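Local coordinates for putative exported protein (Peptoclostridium difficile, PDB 5TTA), which is of unknown function but is probably exported, and carries a DUF5780 domain assigned to the E-set clan of beta folds, at residues N60-T65 / H132-M137; M73-T78 / N176-G181. All coordinates share one frame; numbering follows the deposited sequence.

Interaction 1. Residues N60-T65 / H132-M137; sequences NVISLT and HTYRKM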
ATOM      1  N   ASN A  60      20.635  17.681   5.738  1.00 14.23           N
ATOM      2  CA  ASN A  60      21.801  16.792   5.703  1.00 14.49           C
ATOM      3  C   ASN A  60      21.801  16.116   4.334  1.00 13.69           C
ATOM      4  O   ASN A  60      20.929  15.286   4.053  1.00 19.84           O
ATOM      5  CB  ASN A  60      21.656  15.802   6.861  1.00 18.10           C
ATOM      6  CG  ASN A  60      22.702  14.692   6.862  1.00 16.09           C
ATOM      7  OD1 ASN A  60      22.512  13.660   7.519  1.00 20.67           O
ATOM      8  ND2 ASN A  60      23.768  14.893   6.169  1.00 15.88           N
ATOM      9  N   VAL A  61      22.730  16.486   3.461  1.00 17.73           N
ATOM     10  CA  VAL A  61      22.757  15.951   2.102  1.00 20.65           C
ATOM     11  C   VAL A  61      23.867  14.909   2.019  1.00 15.34           C
ATOM     12  O   VAL A  61      25.053  15.231   2.167  1.00 19.60           O
ATOM     13  CB  VAL A  61      22.952  17.058   1.062  1.00 22.79           C
ATOM     14  CG1 VAL A  61      22.987  16.441  -0.366  1.00 23.79           C
ATOM     15  CG2 VAL A  61      21.793  18.103   1.190  1.00 17.37           C
ATOM     16  N   ILE A  62      23.475  13.657   1.800  1.00 17.12           N
ATOM     17  CA  ILE A  62      24.401  12.523   1.702  1.00 17.69           C
ATOM     18  C   ILE A  62      24.586  12.190   0.227  1.00 16.46           C
ATOM     19  O   ILE A  62      23.621  11.812  -0.457  1.00 20.77           O
ATOM     20  CB  ILE A  62      23.874  11.310   2.484  1.00 16.20           C
ATOM     21  CG1 ILE A  62      23.506  11.763   3.901  1.00 21.80           C
ATOM     22  CG2 ILE A  62      24.939  10.187   2.486  1.00 18.29           C
ATOM     23  CD1 ILE A  62      22.830  10.713   4.753  1.00 27.03           C
ATOM     24  N   SER A  63      25.816  12.348  -0.265  1.00 15.49           N
ATOM     25  CA  SER A  63      26.126  12.059  -1.662  1.00 19.81           C
ATOM     26  C   SER A  63      26.574  10.606  -1.761  1.00 23.89           C
ATOM     27  O   SER A  63      27.556  10.206  -1.119  1.00 21.36           O
ATOM     28  CB  SER A  63      27.184  13.021  -2.187  1.00 22.91           C
ATOM     29  OG  SER A  63      27.667  12.574  -3.441  1.00 30.10           O
ATOM     30  N   LEU A  64      25.814   9.811  -2.507  1.00 19.51           N
ATOM     31  CA  LEU A  64      25.990   8.371  -2.627  1.00 24.49           C
ATOM     32  C   LEU A  64      26.354   7.961  -4.051  1.00 26.03           C
ATOM     33  O   LEU A  64      25.958   8.606  -5.044  1.00 19.93           O
ATOM     34  CB  LEU A  64      24.698   7.636  -2.232  1.00 26.97           C
ATOM     35  CG  LEU A  64      24.110   7.904  -0.851  1.00 28.94           C
ATOM     36  CD1 LEU A  64      22.699   7.323  -0.769  1.00 26.54           C
ATOM     37  CD2 LEU A  64      25.008   7.272   0.199  1.00 27.69           C
ATOM     38  N   THR A  65      27.079   6.850  -4.142  1.00 18.49           N
ATOM     39  CA  THR A  65      27.405   6.195  -5.410  1.00 18.71           C
ATOM     40  C   THR A  65      27.188   4.697  -5.220  1.00 23.24           C
ATOM     41  O   THR A  65      27.789   4.113  -4.322  1.00 20.42           O
ATOM     42  CB  THR A  65      28.861   6.454  -5.835  1.00 26.72           C
ATOM     43  OG1 THR A  65      29.066   7.853  -6.105  1.00 23.79           O
ATOM     44  CG2 THR A  65      29.228   5.613  -7.073  1.00 27.45           C
ATOM     45  N   HIS A 132      21.704   8.889  14.283  1.00 19.38           N
ATOM     46  CA  HIS A 132      20.449   8.597  13.608  1.00 25.13           C
ATOM     47  C   HIS A 132      20.703   7.656  12.442  1.00 20.98           C
ATOM     48  O   HIS A 132      21.670   7.825  11.694  1.00 18.24           O
ATOM     49  CB  HIS A 132      19.763   9.869  13.081  1.00 20.66           C
ATOM     50  CG  HIS A 132      18.417   9.600  12.487  1.00 19.02           C
ATOM     51  ND1 HIS A 132      17.343   9.212  13.252  1.00 21.31           N
ATOM     52  CD2 HIS A 132      17.968   9.658  11.206  1.00 20.03           C
ATOM     53  CE1 HIS A 132      16.282   9.056  12.475  1.00 28.12           C
ATOM     54  NE2 HIS A 132      16.638   9.311  11.226  1.00 23.01           N
ATOM     55  N   THR A 133      19.819   6.684  12.256  1.00 17.03           N
ATOM     56  CA  THR A 133      19.964   5.767  11.137  1.00 18.55           C
ATOM     57  C   THR A 133      18.884   6.087  10.121  1.00 16.82           C
ATOM     58  O   THR A 133      17.698   5.859  10.386  1.00 20.76           O
ATOM     59  CB  THR A 133      19.901   4.310  11.587  1.00 23.07           C
ATOM     60  OG1 THR A 133      21.052   4.035  12.400  1.00 24.27           O
ATOM     61  CG2 THR A 133      19.938   3.386  10.373  1.00 22.17           C
ATOM     62  N   TYR A 134      19.310   6.595   8.968  1.00 16.82           N
ATOM     63  CA  TYR A 134      18.417   6.844   7.845  1.00 18.70           C
ATOM     64  C   TYR A 134      18.173   5.557   7.057  1.00 21.61           C
ATOM     65  O   TYR A 134      19.097   4.771   6.807  1.00 21.66           O
ATOM     66  CB  TYR A 134      19.026   7.913   6.943  1.00 16.49           C
ATOM     67  CG  TYR A 134      19.183   9.265   7.568  1.00 15.42           C
ATOM     68  CD1 TYR A 134      18.079  10.154   7.650  1.00 19.45           C
ATOM     69  CD2 TYR A 134      20.427   9.701   8.062  1.00 18.52           C
ATOM     70  CE1 TYR A 134      18.221  11.421   8.221  1.00 16.61           C
ATOM     71  CE2 TYR A 134      20.581  10.970   8.636  1.00 17.58           C
ATOM     72  CZ  TYR A 134      19.454  11.832   8.699  1.00 18.39           C
ATOM     73  OH  TYR A 134      19.576  13.090   9.242  1.00 18.72           O
ATOM     74  N   ARG A 135      16.921   5.339   6.650  1.00 18.97           N
ATOM     75  CA  ARG A 135      16.548   4.160   5.875  1.00 20.39           C
ATOM     76  C   ARG A 135      15.912   4.608   4.565  1.00 31.60           C
ATOM     77  O   ARG A 135      15.084   5.528   4.561  1.00 31.01           O
ATOM     78  CB  ARG A 135      15.615   3.278   6.706  1.00 25.60           C
ATOM     79  CG  ARG A 135      15.399   1.896   6.156  1.00 45.66           C
ATOM     80  CD  ARG A 135      14.790   0.976   7.214  1.00 58.29           C
ATOM     81  NE  ARG A 135      13.339   1.108   7.266  1.00 69.46           N
ATOM     82  CZ  ARG A 135      12.501   0.360   6.555  1.00 76.58           C
ATOM     83  NH1 ARG A 135      12.969  -0.578   5.740  1.00 76.30           N
ATOM     84  NH2 ARG A 135      11.193   0.552   6.659  1.00 78.73           N
ATOM     85  N   LYS A 136      16.333   3.997   3.451  1.00 27.23           N
ATOM     86  CA  LYS A 136      15.823   4.411   2.140  1.00 25.60           C
ATOM     87  C   LYS A 136      14.318   4.197   2.039  1.00 25.01           C
ATOM     88  O   LYS A 136      13.583   5.088   1.599  1.00 30.47           O
ATOM     89  CB  LYS A 136      16.545   3.664   1.008  1.00 23.94           C
ATOM     90  CG  LYS A 136      16.141   4.104  -0.444  1.00 22.26           C
ATOM     91  CD  LYS A 136      16.771   3.166  -1.468  1.00 25.51           C
ATOM     92  CE  LYS A 136      16.700   3.636  -2.940  1.00 29.67           C
ATOM     93  NZ  LYS A 136      15.435   4.331  -3.302  1.00 33.30           N
HETATM   94  N   MSE A 137      13.830   3.032   2.451  1.00 27.87           N
HETATM   95  CA  MSE A 137      12.396   2.776   2.373  1.00 37.14           C
HETATM   96  C   MSE A 137      11.723   3.292   3.644  1.00 42.79           C
HETATM   97  O   MSE A 137      10.903   2.598   4.244  1.00 49.47           O
HETATM   98  CB  MSE A 137      12.099   1.290   2.174  1.00 33.50           C
HETATM   99  CG  MSE A 137      12.576   0.692   0.857  1.00 39.17           C
HETATM  100 SE   MSE A 137      12.326  -1.262   0.856  0.80 50.58          SE
HETATM  101  CE  MSE A 137      10.363  -1.298   0.988  1.00 51.27           C
TER

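Interaction 2. Residues M73-T78 / N176-G181; sequences MDYEIT and NAIAPG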
HETATM    1  N   MSE A  73      17.842  -1.582  -3.415  1.00 21.18           N
HETATM    2  CA  MSE A  73      16.452  -1.264  -3.112  1.00 22.91           C
HETATM    3  C   MSE A  73      16.255  -0.684  -1.713  1.00 27.31           C
HETATM    4  O   MSE A  73      15.249  -0.021  -1.484  1.00 23.84           O
HETATM    5  CB  MSE A  73      15.558  -2.503  -3.301  1.00 29.23           C
HETATM    6  CG  MSE A  73      15.469  -3.446  -2.127  1.00 39.52           C
HETATM    7 SE   MSE A  73      14.299  -4.967  -2.550  0.77 47.36          SE
HETATM    8  CE  MSE A  73      12.658  -4.038  -2.642  1.00 33.58           C
ATOM      9  N   ASP A  74      17.189  -0.914  -0.774  1.00 20.93           N
ATOM     10  CA  ASP A  74      17.068  -0.329   0.555  1.00 21.53           C
ATOM     11  C   ASP A  74      18.461  -0.172   1.159  1.00 19.66           C
ATOM     12  O   ASP A  74      19.424  -0.798   0.719  1.00 17.79           O
ATOM     13  CB  ASP A  74      16.148  -1.187   1.469  1.00 28.19           C
ATOM     14  CG  ASP A  74      15.618  -0.417   2.699  1.00 34.09           C
ATOM     15  OD1 ASP A  74      15.811   0.815   2.817  1.00 27.15           O
ATOM     16  OD2 ASP A  74      15.000  -1.063   3.567  1.00 39.73           O
ATOM     17  N   TYR A  75      18.582   0.727   2.126  1.00 18.27           N
ATOM     18  CA  TYR A  75      19.847   0.882   2.834  1.00 18.85           C
ATOM     19  C   TYR A  75      19.555   1.337   4.249  1.00 19.29           C
ATOM     20  O   TYR A  75      18.450   1.774   4.567  1.00 19.93           O
ATOM     21  CB  TYR A  75      20.820   1.863   2.124  1.00 15.66           C
ATOM     22  CG  TYR A  75      20.304   3.288   1.940  1.00 25.61           C
ATOM     23  CD1 TYR A  75      19.983   4.094   3.043  1.00 30.95           C
ATOM     24  CD2 TYR A  75      20.201   3.848   0.675  1.00 23.25           C
ATOM     25  CE1 TYR A  75      19.522   5.393   2.882  1.00 25.35           C
ATOM     26  CE2 TYR A  75      19.759   5.142   0.501  1.00 26.34           C
ATOM     27  CZ  TYR A  75      19.424   5.913   1.603  1.00 30.60           C
ATOM     28  OH  TYR A  75      18.975   7.208   1.410  1.00 24.45           O
ATOM     29  N   GLU A  76      20.558   1.204   5.107  1.00 19.45           N
ATOM     30  CA  GLU A  76      20.569   1.841   6.418  1.00 17.74           C
ATOM     31  C   GLU A  76      21.892   2.577   6.537  1.00 20.91           C
ATOM     32  O   GLU A  76      22.958   1.974   6.363  1.00 18.71           O
ATOM     33  CB  GLU A  76      20.393   0.828   7.556  1.00 22.24           C
ATOM     34  CG  GLU A  76      19.072   0.083   7.451  1.00 24.70           C
ATOM     35  CD  GLU A  76      18.839  -0.925   8.568  1.00 39.97           C
ATOM     36  OE1 GLU A  76      17.762  -1.568   8.552  1.00 47.24           O
ATOM     37  OE2 GLU A  76      19.712  -1.074   9.455  1.00 39.04           O
ATOM     38  N   ILE A  77      21.824   3.876   6.819  1.00 14.45           N
ATOM     39  CA  ILE A  77      23.012   4.715   6.892  1.00 13.03           C
ATOM     40  C   ILE A  77      22.956   5.498   8.192  1.00 15.04           C
ATOM     41  O   ILE A  77      21.968   6.200   8.450  1.00 20.03           O
ATOM     42  CB  ILE A  77      23.118   5.671   5.691  1.00 15.79           C
ATOM     43  CG1 ILE A  77      23.402   4.875   4.416  1.00 22.91           C
ATOM     44  CG2 ILE A  77      24.211   6.690   5.935  1.00 14.15           C
ATOM     45  CD1 ILE A  77      23.462   5.766   3.153  1.00 32.84           C
ATOM     46  N   THR A  78      24.001   5.367   9.023  1.00 14.48           N
ATOM     47  CA  THR A  78      23.998   6.014  10.330  1.00 17.78           C
ATOM     48  C   THR A  78      24.860   7.264  10.264  1.00 17.96           C
ATOM     49  O   THR A  78      25.962   7.235   9.711  1.00 21.21           O
ATOM     50  CB  THR A  78      24.515   5.077  11.430  1.00 17.03           C
ATOM     51  OG1 THR A  78      23.626   3.963  11.563  1.00 19.07           O
ATOM     52  CG2 THR A  78      24.589   5.811  12.784  1.00 17.95           C
ATOM     53  N   ASN A 176      12.060   1.767  -7.647  1.00 26.51           N
ATOM     54  CA  ASN A 176      12.735   2.969  -7.178  1.00 27.90           C
ATOM     55  C   ASN A 176      14.179   2.731  -6.734  1.00 25.23           C
ATOM     56  O   ASN A 176      14.742   3.583  -6.046  1.00 27.46           O
ATOM     57  CB  ASN A 176      11.959   3.586  -6.014  1.00 35.89           C
ATOM     58  CG  ASN A 176      10.712   4.266  -6.465  1.00 44.02           C
ATOM     59  OD1 ASN A 176      10.771   5.284  -7.148  1.00 47.47           O
ATOM     60  ND2 ASN A 176       9.567   3.703  -6.105  1.00 47.73           N
ATOM     61  N   ALA A 177      14.786   1.614  -7.110  1.00 27.00           N
ATOM     62  CA  ALA A 177      16.120   1.293  -6.611  1.00 25.39           C
ATOM     63  C   ALA A 177      17.184   2.218  -7.216  1.00 31.25           C
ATOM     64  O   ALA A 177      17.010   2.799  -8.296  1.00 25.44           O
ATOM     65  CB  ALA A 177      16.465  -0.160  -6.927  1.00 29.05           C
ATOM     66  N   ILE A 178      18.297   2.358  -6.495  1.00 25.76           N
ATOM     67  CA  ILE A 178      19.469   3.060  -7.009  1.00 24.16           C
ATOM     68  C   ILE A 178      20.187   2.122  -7.973  1.00 31.06           C
ATOM     69  O   ILE A 178      20.674   1.062  -7.568  1.00 26.99           O
ATOM     70  CB  ILE A 178      20.411   3.506  -5.877  1.00 19.05           C
ATOM     71  CG1 ILE A 178      19.669   4.393  -4.866  1.00 27.15           C
ATOM     72  CG2 ILE A 178      21.568   4.273  -6.465  1.00 19.64           C
ATOM     73  CD1 ILE A 178      20.451   4.685  -3.583  1.00 25.77           C
ATOM     74  N   ALA A 179      20.258   2.516  -9.246  1.00 23.57           N
ATOM     75  CA  ALA A 179      20.802   1.654 -10.292  1.00 27.44           C
ATOM     76  C   ALA A 179      22.312   1.518 -10.137  1.00 27.43           C
ATOM     77  O   ALA A 179      22.956   2.388  -9.538  1.00 22.99           O
ATOM     78  CB  ALA A 179      20.458   2.220 -11.666  1.00 27.40           C
ATOM     79  N   PRO A 180      22.910   0.431 -10.660  1.00 27.41           N
ATOM     80  CA  PRO A 180      24.379   0.305 -10.590  1.00 29.56           C
ATOM     81  C   PRO A 180      25.063   1.490 -11.269  1.00 32.69           C
ATOM     82  O   PRO A 180      24.647   1.938 -12.337  1.00 29.14           O
ATOM     83  CB  PRO A 180      24.674  -1.013 -11.333  1.00 31.87           C
ATOM     84  CG  PRO A 180      23.391  -1.771 -11.323  1.00 32.68           C
ATOM     85  CD  PRO A 180      22.272  -0.750 -11.267  1.00 31.08           C
ATOM     86  N   GLY A 181      26.114   2.007 -10.626  1.00 25.74           N
ATOM     87  CA  GLY A 181      26.824   3.180 -11.102  1.00 30.30           C
ATOM     88  C   GLY A 181      26.179   4.528 -10.814  1.00 26.15           C
ATOM     89  O   GLY A 181      26.847   5.561 -10.979  1.00 30.25           O
TER

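Interaction 1. Residues N60-T65 / H132-M137
Asn60 reaches across to Tyr134 with its side-chain amide, and it is the oxygen that makes the approach. OD1 of Asn60 lies 3.5 Å from CE2 of Tyr134 and equally far from OH of Tyr134, so it sits against the phenol end of the residue. The amide and ring planes are turned 63° apart, and OD1 comes to the ring at a slant. With CG anti to the backbone N (chi1 173°), the amide of Asn60 is carried out toward the facing strand.

Two residues on, Ile62 supplies the apolar half of the contact. Its CD1 comes within 4.2 Å of CD2 of Tyr134, nearer the CB end of the ring and again obliquely. The CA atoms of Ile62 and Tyr134 are 10.3 Å apart, a spacing bridged by side chains alone. Strand 58-66 belongs to the three-stranded antiparallel sheet and strand 131-135 to the five-stranded one, so this is sheet-on-sheet packing in the buried core.

One face of the Tyr134 ring is taken by His132, two residues back on the same strand, whose CD2 stands 3.4 Å above the ring centre. Phe188, on the strand beside 58-66, also stacks with Tyr134. The contact is mainly one of van der Waals packing, with a methyl near the CB end of the ring and an amide oxygen beside its hydroxyl end.

Interaction 2. Residues M73-T78 / N176-G181
The two backbones come closest where Met73 passes Ala177, with their CA atoms 4.3 Å apart, close enough that the methyl of Ala177 lies directly on the strand backbone, CB of Ala177 4.0 Å from CA of Met73. The Met73 side chain, a selenomethionine, starts out away from the loop and packs on helix 156-175, touching Ala173 among others.

Strand 72-82, which pairs with both 131-135 and 205-215, is irregular here. Met73 and Asp74 both face Thr214 on strand 205-215, a classic beta bulge. Just past it, the backbone N of Tyr75 donates to OD1 of Asp74 at 2.9 Å, a bent bond (131°) that meets the carboxylate from above its plane.

The side chain of Tyr75 leaves the strand toward the loop, and with CG between the backbone N and the carbonyl carbon (chi1 60°) the ring offers its edge, near its plane, to CD1 of Ile178, 4.2 Å from CE2 of Tyr75. The two side chains cross at about a right angle. One ring face carries CD1 of Ile77, while the hydroxyl is hydrogen-bonded to Asp186 on strand 183-189, which the loop leads into.

How the interactions relate
Interactions 1 and 2 have centres about 9 Å apart and share the five-stranded sheet, in which strands 131-135 and 72-82 are antiparallel neighbours. The backbone N of Tyr134 lies 2.7 Å from O of Ile77, and OG1 of Thr133 is 2.7 Å from OG1 of Thr78; both are probably hydrogen bonds. Asp74 also ties the pair together, through a salt bridge to Arg135 and a hydrogen bond from the backbone N of Met137, while NZ of Lys136 is hydrogen-bonded to O of Asn176. Interaction 1 packs the two sheets together, whereas interaction 2 lays the loop leading into strand 183-189 against the larger one. No ligand or active site is known here.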